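Local coordinates for aminopeptidase-like protein (PDB 5JM6), which is a dodecameric M18-family protein that probably acts as a zinc-dependent metalloaminopeptidase and is linked to the Cvt pathway of selective autophagy, at residues 180-185 with 191-196; 336-341 with 345-350; 384-389 with 433-438. One frame throughout, in Å; residues are numbered along the deposited sequence.

How the interactions relate
Only interaction 2 reaches the zinc site: E340, within 336-341, binds a zinc ion with D306 and H485, and the side chain of F336 lies about 5 Å from that of the zinc ligand H133. Interaction 3 packs a helix on strand 386-394 of the central sheet, which also holds strand 330-336, leading into interaction 2; the V388 side chain is about 13 Å from a zinc ion. Interaction 1 belongs to a separate antiparallel sheet. The centres of interactions 1 and 3 are about 42 Å apart, on opposite sides of the chain's centre, and each lies 23 to 24 Å from interaction 2. Between subunits, A434 of interaction 3 packs on I181 of a neighbouring copy.

Interaction 1 of 3, residues 180-185 with 191-196; sequences VIVKDP and TVKLVK
The β hairpin formed by strands 174-183 and 190-196, the latter an outermost strand of its six-stranded antiparallel sheet within the chain, is zipped together where V180, I181 and V182 face K193, V192 and T191. V180-K193 and V182-T191 are hydrogen-bonded pairs, and I181-V192 between them is a non-hydrogen-bonded pair. In the first pair, V180 N donates to K193 O at 2.7 Å and K193 N returns a bond to V180 O at 2.9 Å. At the turn end, V182 N reaches T191 O at 3.1 Å.

V182 O is gripped twice by one residue. T191 N approaches it at 3.0 Å, nearly along the C=O axis, whereas T191 OG1 comes at 3.1 Å from above the carbonyl plane, 51° out of it. This second bond follows from the T191 first torsion of 59°, which sets OG1 between the backbone N and the carbonyl carbon. A valine here keeps the branch but removes the hydroxyl, and V182 O would probably lose its second donor, leaving that end of the hairpin to the backbone bonds.

I181 and V192 run side by side in the same direction, CD1 of I181 meeting CG2 of V192 at 3.7 Å, and both pack on W517 of a second subunit. On the other side, V180 CG2 meets V195 CG1 at 3.9 Å, where both residues also touch I265 of helix 259-268, while V182 lies against CG of K193, whose bent chain also touches L269. The pairing thus joins a regular backbone ladder to two unlike faces, an apolar one of I181 and V192 and a mixed one of V180, V182, T191 and K193, from which T191 also touches S518 of that second subunit.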
# COMPACT_ATOMS: atom_id res chain seq x y z
N VAL A 180 -41.36 30.43 17.14
CA VAL A 180 -41.41 31.52 16.17
C VAL A 180 -41.35 32.85 16.91
O VAL A 180 -42.01 33.03 17.93
CB VAL A 180 -42.68 31.46 15.31
CG1 VAL A 180 -42.61 32.48 14.18
CG2 VAL A 180 -42.89 30.06 14.76
N ILE A 181 -40.55 33.78 16.39
CA ILE A 181 -40.51 35.11 16.98
C ILE A 181 -41.51 35.98 16.23
O ILE A 181 -41.28 36.38 15.09
CB ILE A 181 -39.10 35.71 16.90
CG1 ILE A 181 -38.06 34.69 17.38
CG2 ILE A 181 -39.01 36.98 17.72
CD1 ILE A 181 -38.25 34.26 18.83
N VAL A 182 -42.61 36.28 16.90
CA VAL A 182 -43.75 36.93 16.27
C VAL A 182 -43.87 38.38 16.73
O VAL A 182 -43.54 38.70 17.88
CB VAL A 182 -45.07 36.16 16.57
CG1 VAL A 182 -46.30 37.07 16.53
CG2 VAL A 182 -45.24 34.99 15.61
N LYS A 183 -44.31 39.24 15.83
CA LYS A 183 -44.60 40.62 16.17
C LYS A 183 -46.10 40.76 16.38
O LYS A 183 -46.87 40.71 15.42
CB LYS A 183 -44.12 41.55 15.06
CG LYS A 183 -44.16 43.01 15.45
CD LYS A 183 -43.28 43.21 16.66
CE LYS A 183 -42.47 44.49 16.57
NZ LYS A 183 -41.79 44.80 17.86
N ASP A 184 -46.51 40.93 17.63
CA ASP A 184 -47.93 41.03 17.97
C ASP A 184 -48.48 42.32 17.38
O ASP A 184 -48.03 43.41 17.73
CB ASP A 184 -48.11 40.99 19.49
CG ASP A 184 -49.58 40.92 19.92
OD1 ASP A 184 -50.48 41.21 19.11
OD2 ASP A 184 -49.82 40.56 21.09
N PRO A 185 -49.45 42.20 16.46
CA PRO A 185 -49.93 43.42 15.80
C PRO A 185 -50.65 44.35 16.79
O PRO A 185 -50.52 45.57 16.68
CB PRO A 185 -50.88 42.90 14.72
CG PRO A 185 -51.28 41.53 15.16
CD PRO A 185 -50.16 40.99 16.00
N THR A 191 -42.58 38.82 20.73
CA THR A 191 -43.00 37.67 21.52
C THR A 191 -42.48 36.37 20.93
O THR A 191 -41.83 36.37 19.89
CB THR A 191 -44.54 37.58 21.61
OG1 THR A 191 -45.09 37.48 20.30
CG2 THR A 191 -45.12 38.81 22.31
N VAL A 192 -42.78 35.26 21.60
CA VAL A 192 -42.36 33.93 21.15
C VAL A 192 -43.53 32.96 21.20
O VAL A 192 -44.25 32.91 22.20
CB VAL A 192 -41.20 33.38 22.01
CG1 VAL A 192 -40.74 32.03 21.48
CG2 VAL A 192 -40.04 34.36 22.06
N LYS A 193 -43.74 32.21 20.13
CA LYS A 193 -44.83 31.24 20.08
C LYS A 193 -44.31 29.87 19.64
O LYS A 193 -43.35 29.77 18.89
CB LYS A 193 -45.94 31.71 19.13
CG LYS A 193 -46.23 33.21 19.19
CD LYS A 193 -46.87 33.63 20.51
CE LYS A 193 -48.36 33.32 20.54
NZ LYS A 193 -49.04 33.77 19.30
N LEU A 194 -44.97 28.81 20.11
CA LEU A 194 -44.60 27.45 19.76
C LEU A 194 -45.41 26.96 18.56
O LEU A 194 -46.58 27.33 18.40
CB LEU A 194 -44.80 26.49 20.93
CG LEU A 194 -43.99 26.67 22.22
CD1 LEU A 194 -44.23 25.49 23.15
CD2 LEU A 194 -42.51 26.85 21.95
N VAL A 195 -44.79 26.15 17.72
CA VAL A 195 -45.45 25.65 16.52
C VAL A 195 -45.05 24.20 16.25
O VAL A 195 -43.97 23.76 16.65
CB VAL A 195 -45.12 26.53 15.30
CG1 VAL A 195 -43.72 26.25 14.79
CG2 VAL A 195 -46.15 26.32 14.19
N LYS A 196 -45.95 23.45 15.64
CA LYS A 196 -45.67 22.07 15.27
C LYS A 196 -46.54 21.67 14.08
O LYS A 196 -47.73 21.96 14.07
CB LYS A 196 -45.94 21.16 16.46
CG LYS A 196 -45.17 19.87 16.49
CD LYS A 196 -45.78 18.95 17.53
CE LYS A 196 -46.22 19.72 18.77
NZ LYS A 196 -47.34 19.04 19.46

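Interaction 2 of 3, residues 336-341 with 345-350; sequences FDDEEI and LRQGAR. With ZN (zinc ion), chain G.
F336 and A349 form the close-packed end of this contact, where the chain leaving strand 330-336 meets the turn that precedes helix 353-368. The F336 CG lies anti to the carbonyl carbon and beside the backbone N (chi1 -61°), which turns the ring to A349. The CA of A349 sits over one face of that ring, a CH-pi contact 4.0 Å from the centroid and 14° off the normal. Q347 O lies in the ring plane at its edge, 3.5 Å from F336 CD1. The same carbonyl oxygen accepts a weak hydrogen bond from D337 N at 3.4 Å and is bonded by S111 OG as well. Alongside, the CA of G348, which closes the type I turn begun at L345, makes a CA-H...O contact with D337 O at 3.4 Å.

Beyond D337 the fit slackens. D338 is partly exposed, and its OD2 comes no nearer than 3.9 Å to Q347 OE1, the carboxylate and amide planes being 65° apart. Further on, E340 binds zinc through both carboxylate oxygens, OE1 at 2.4 Å and OE2 at 1.9 Å, beside D306 and H485.

The segments are therefore held by ring, CH and carbonyl contacts with a single weak hydrogen bond; the Q347 carbonyl is probably satisfied chiefly by S111 OG, and the metal-binding carboxylate takes no part in the contact between the segments.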
# COMPACT_ATOMS: atom_id res chain seq x y z
N PHE A 336 -31.23 21.40 31.75
CA PHE A 336 -30.40 22.31 30.97
C PHE A 336 -30.51 22.03 29.48
O PHE A 336 -30.92 20.95 29.06
CB PHE A 336 -28.93 22.22 31.37
CG PHE A 336 -28.66 22.58 32.80
CD1 PHE A 336 -28.52 23.90 33.18
CD2 PHE A 336 -28.52 21.59 33.75
CE1 PHE A 336 -28.27 24.23 34.50
CE2 PHE A 336 -28.26 21.91 35.07
CZ PHE A 336 -28.13 23.23 35.44
N ASP A 337 -30.15 23.04 28.70
CA ASP A 337 -30.08 22.94 27.26
C ASP A 337 -28.61 22.83 26.84
O ASP A 337 -27.72 23.25 27.58
CB ASP A 337 -30.75 24.15 26.60
CG ASP A 337 -30.77 24.07 25.09
OD1 ASP A 337 -30.45 23.00 24.53
OD2 ASP A 337 -31.12 25.09 24.45
N ASP A 338 -28.37 22.20 25.69
CA ASP A 338 -27.06 22.16 25.02
C ASP A 338 -25.95 21.32 25.66
O ASP A 338 -24.80 21.75 25.69
CB ASP A 338 -26.51 23.59 24.89
CG ASP A 338 -27.45 24.51 24.15
OD1 ASP A 338 -28.11 24.06 23.19
OD2 ASP A 338 -27.54 25.69 24.54
N GLU A 339 -26.27 20.13 26.16
CA GLU A 339 -25.23 19.26 26.73
C GLU A 339 -24.44 18.50 25.67
O GLU A 339 -23.28 18.14 25.87
CB GLU A 339 -25.85 18.28 27.73
CG GLU A 339 -24.87 17.29 28.36
CD GLU A 339 -24.74 16.01 27.55
OE1 GLU A 339 -23.64 15.41 27.55
OE2 GLU A 339 -25.73 15.60 26.91
N GLU A 340 -25.10 18.26 24.54
CA GLU A 340 -24.48 17.58 23.41
C GLU A 340 -23.45 18.51 22.73
O GLU A 340 -22.66 18.06 21.89
CB GLU A 340 -25.57 17.14 22.42
CG GLU A 340 -26.77 16.36 23.04
CD GLU A 340 -26.56 14.85 23.08
OE1 GLU A 340 -25.83 14.34 22.21
OE2 GLU A 340 -27.17 14.18 23.95
N ILE A 341 -23.50 19.80 23.06
CA ILE A 341 -22.53 20.82 22.61
C ILE A 341 -21.48 21.19 23.69
O ILE A 341 -20.76 22.18 23.56
CB ILE A 341 -23.28 22.07 22.09
CG1 ILE A 341 -24.36 21.63 21.11
CG2 ILE A 341 -22.36 23.01 21.31
CD1 ILE A 341 -23.81 21.02 19.83
N LEU A 345 -23.13 27.51 27.24
CA LEU A 345 -23.49 28.86 26.92
C LEU A 345 -24.62 29.16 27.90
O LEU A 345 -24.85 28.35 28.80
CB LEU A 345 -23.84 29.04 25.44
CG LEU A 345 -23.01 28.90 24.17
CD1 LEU A 345 -24.03 29.07 23.12
CD2 LEU A 345 -21.99 29.99 24.01
N ARG A 346 -25.29 30.29 27.75
CA ARG A 346 -26.12 30.87 28.81
C ARG A 346 -27.02 29.87 29.55
O ARG A 346 -27.14 29.92 30.78
CB ARG A 346 -26.97 31.98 28.21
CG ARG A 346 -27.92 32.70 29.16
CD ARG A 346 -28.83 33.61 28.36
NE ARG A 346 -29.81 34.32 29.19
CZ ARG A 346 -31.11 34.37 28.91
NH1 ARG A 346 -31.59 33.75 27.84
NH2 ARG A 346 -31.94 35.03 29.71
N GLN A 347 -27.62 28.94 28.81
CA GLN A 347 -28.53 27.95 29.40
C GLN A 347 -27.87 26.59 29.68
O GLN A 347 -28.53 25.67 30.15
CB GLN A 347 -29.74 27.76 28.49
CG GLN A 347 -30.37 29.07 28.03
CD GLN A 347 -29.78 29.57 26.72
OE1 GLN A 347 -29.45 28.79 25.83
NE2 GLN A 347 -29.65 30.89 26.60
N GLY A 348 -26.57 26.48 29.39
CA GLY A 348 -25.85 25.23 29.58
C GLY A 348 -25.47 24.94 31.02
O GLY A 348 -25.63 25.79 31.89
N ALA A 349 -24.95 23.74 31.27
CA ALA A 349 -24.72 23.26 32.63
C ALA A 349 -23.45 23.82 33.29
O ALA A 349 -23.40 23.95 34.51
CB ALA A 349 -24.66 21.74 32.65
N ARG A 350 -22.44 24.15 32.51
CA ARG A 350 -21.27 24.81 33.08
C ARG A 350 -21.42 26.34 32.96
O ARG A 350 -20.44 27.08 32.99
CB ARG A 350 -19.96 24.27 32.48
CG ARG A 350 -19.99 23.93 31.01
CD ARG A 350 -18.81 23.08 30.57
NE ARG A 350 -17.53 23.49 31.15
CZ ARG A 350 -16.37 23.39 30.53
NH1 ARG A 350 -16.33 22.95 29.28
NH2 ARG A 350 -15.25 23.77 31.12
ZN ZN G . -26.44 12.50 23.69

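Interaction 3 of 3, residues 384-389 with 433-438; sequences RSFLVS and MAILDR
The F386 ring projects from strand 386-394 toward helix 430-443 and brings its outer end to I435 and L436, whose methyls approach from the same side of the ring plane, one toward CE2 and the other toward CE1. A first torsion of -168° places CG opposite the backbone N, which carries the ring out toward the helix. I435 and F386 reach past one another from opposing sides of the interface, so that I435 CD1 meets the ring at CE2, 3.6 Å away. L436 instead crosses the phenylalanine obliquely, and its CD2 comes 3.9 Å from F386 CE1. Both methyls come in at a slant to the ring, neither stacked on it nor lying in its plane.

L436 CD2 also touches V388 CG2 at 4.0 Å. V388 CG2 in turn lies at the edge of the F386 ring, in its plane, which makes F386, V388 and L436 a mutually touching trio with I435 added on the CE2 side of the ring. The interface is wholly apolar: every contact between the segments is carbon to carbon. With the axes of 386-389 and 433-438 11.2 Å apart and crossing at -80°, the outer ends of the side chains make the contact.

All four residues are buried. Strand 386-394 runs inside the central mixed sheet between strands 127-133 and 473-481, and the second of these also supports L436 through A475 and V477. Helix 495-514 packs against the same cluster: the W510 ring meets F386 with the planes at about 40° and also touches I435, while F506 packs on V388.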
# COMPACT_ATOMS: atom_id res chain seq x y z
N ARG A 384 -23.41 20.58 52.72
CA ARG A 384 -24.52 19.73 53.15
C ARG A 384 -25.34 19.22 51.97
O ARG A 384 -26.38 18.60 52.15
CB ARG A 384 -25.41 20.48 54.14
CG ARG A 384 -24.67 20.94 55.38
CD ARG A 384 -25.61 21.40 56.48
NE ARG A 384 -25.12 22.62 57.12
CZ ARG A 384 -24.43 22.66 58.25
NH1 ARG A 384 -24.15 21.54 58.90
NH2 ARG A 384 -24.03 23.83 58.74
N SER A 385 -24.87 19.50 50.76
CA SER A 385 -25.64 19.15 49.57
C SER A 385 -25.14 17.88 48.89
O SER A 385 -24.11 17.32 49.25
CB SER A 385 -25.63 20.31 48.58
OG SER A 385 -26.26 21.45 49.13
N PHE A 386 -25.90 17.44 47.89
CA PHE A 386 -25.50 16.35 47.02
C PHE A 386 -26.14 16.55 45.65
O PHE A 386 -27.32 16.90 45.56
CB PHE A 386 -25.91 15.00 47.63
CG PHE A 386 -25.30 13.82 46.94
CD1 PHE A 386 -25.87 13.30 45.79
CD2 PHE A 386 -24.15 13.23 47.44
CE1 PHE A 386 -25.31 12.21 45.16
CE2 PHE A 386 -23.59 12.14 46.81
CZ PHE A 386 -24.17 11.63 45.66
N LEU A 387 -25.38 16.30 44.60
CA LEU A 387 -25.87 16.51 43.24
C LEU A 387 -25.88 15.21 42.45
O LEU A 387 -24.83 14.62 42.20
CB LEU A 387 -25.02 17.54 42.50
CG LEU A 387 -25.32 17.59 40.99
CD1 LEU A 387 -26.59 18.40 40.71
CD2 LEU A 387 -24.14 18.11 40.18
N VAL A 388 -27.06 14.77 42.05
CA VAL A 388 -27.15 13.64 41.14
C VAL A 388 -27.24 14.19 39.72
O VAL A 388 -28.25 14.76 39.32
CB VAL A 388 -28.36 12.74 41.45
CG1 VAL A 388 -28.51 11.67 40.39
CG2 VAL A 388 -28.20 12.11 42.83
N SER A 389 -26.16 14.00 38.96
CA SER A 389 -26.10 14.43 37.57
C SER A 389 -26.50 13.25 36.70
O SER A 389 -25.78 12.26 36.62
CB SER A 389 -24.70 14.92 37.21
OG SER A 389 -24.55 15.07 35.81
N MET A 433 -21.25 6.32 45.90
CA MET A 433 -21.94 5.04 45.74
C MET A 433 -22.51 4.55 47.07
O MET A 433 -23.60 3.98 47.09
CB MET A 433 -21.00 3.99 45.14
CG MET A 433 -20.92 4.06 43.61
SD MET A 433 -19.91 2.81 42.80
CE MET A 433 -18.27 3.26 43.36
N ALA A 434 -21.79 4.77 48.16
CA ALA A 434 -22.28 4.37 49.48
C ALA A 434 -23.60 5.07 49.81
O ALA A 434 -24.52 4.45 50.32
CB ALA A 434 -21.24 4.67 50.55
N ILE A 435 -23.67 6.36 49.48
CA ILE A 435 -24.87 7.15 49.74
C ILE A 435 -26.05 6.68 48.89
O ILE A 435 -27.14 6.45 49.41
CB ILE A 435 -24.61 8.65 49.47
CG1 ILE A 435 -23.55 9.18 50.43
CG2 ILE A 435 -25.90 9.45 49.59
CD1 ILE A 435 -22.92 10.48 49.98
N LEU A 436 -25.83 6.53 47.59
CA LEU A 436 -26.93 6.20 46.68
C LEU A 436 -27.35 4.73 46.79
O LEU A 436 -28.50 4.40 46.53
CB LEU A 436 -26.57 6.53 45.24
CG LEU A 436 -26.23 7.98 44.88
CD1 LEU A 436 -25.73 8.02 43.45
CD2 LEU A 436 -27.43 8.90 45.04
N ASP A 437 -26.42 3.85 47.15
CA ASP A 437 -26.79 2.47 47.45
C ASP A 437 -27.66 2.45 48.70
O ASP A 437 -28.60 1.67 48.80
CB ASP A 437 -25.56 1.58 47.62
CG ASP A 437 -25.03 1.06 46.31
OD1 ASP A 437 -25.67 1.32 45.26
OD2 ASP A 437 -23.99 0.36 46.31
N ARG A 438 -27.33 3.32 49.65
CA ARG A 438 -28.09 3.42 50.89
C ARG A 438 -29.48 3.99 50.64
O ARG A 438 -30.47 3.50 51.19
CB ARG A 438 -27.33 4.27 51.91
CG ARG A 438 -28.13 4.64 53.14
CD ARG A 438 -28.37 3.44 54.04
NE ARG A 438 -29.00 3.83 55.29
CZ ARG A 438 -29.89 3.08 55.94
NH1 ARG A 438 -30.24 1.90 55.46
NH2 ARG A 438 -30.41 3.51 57.08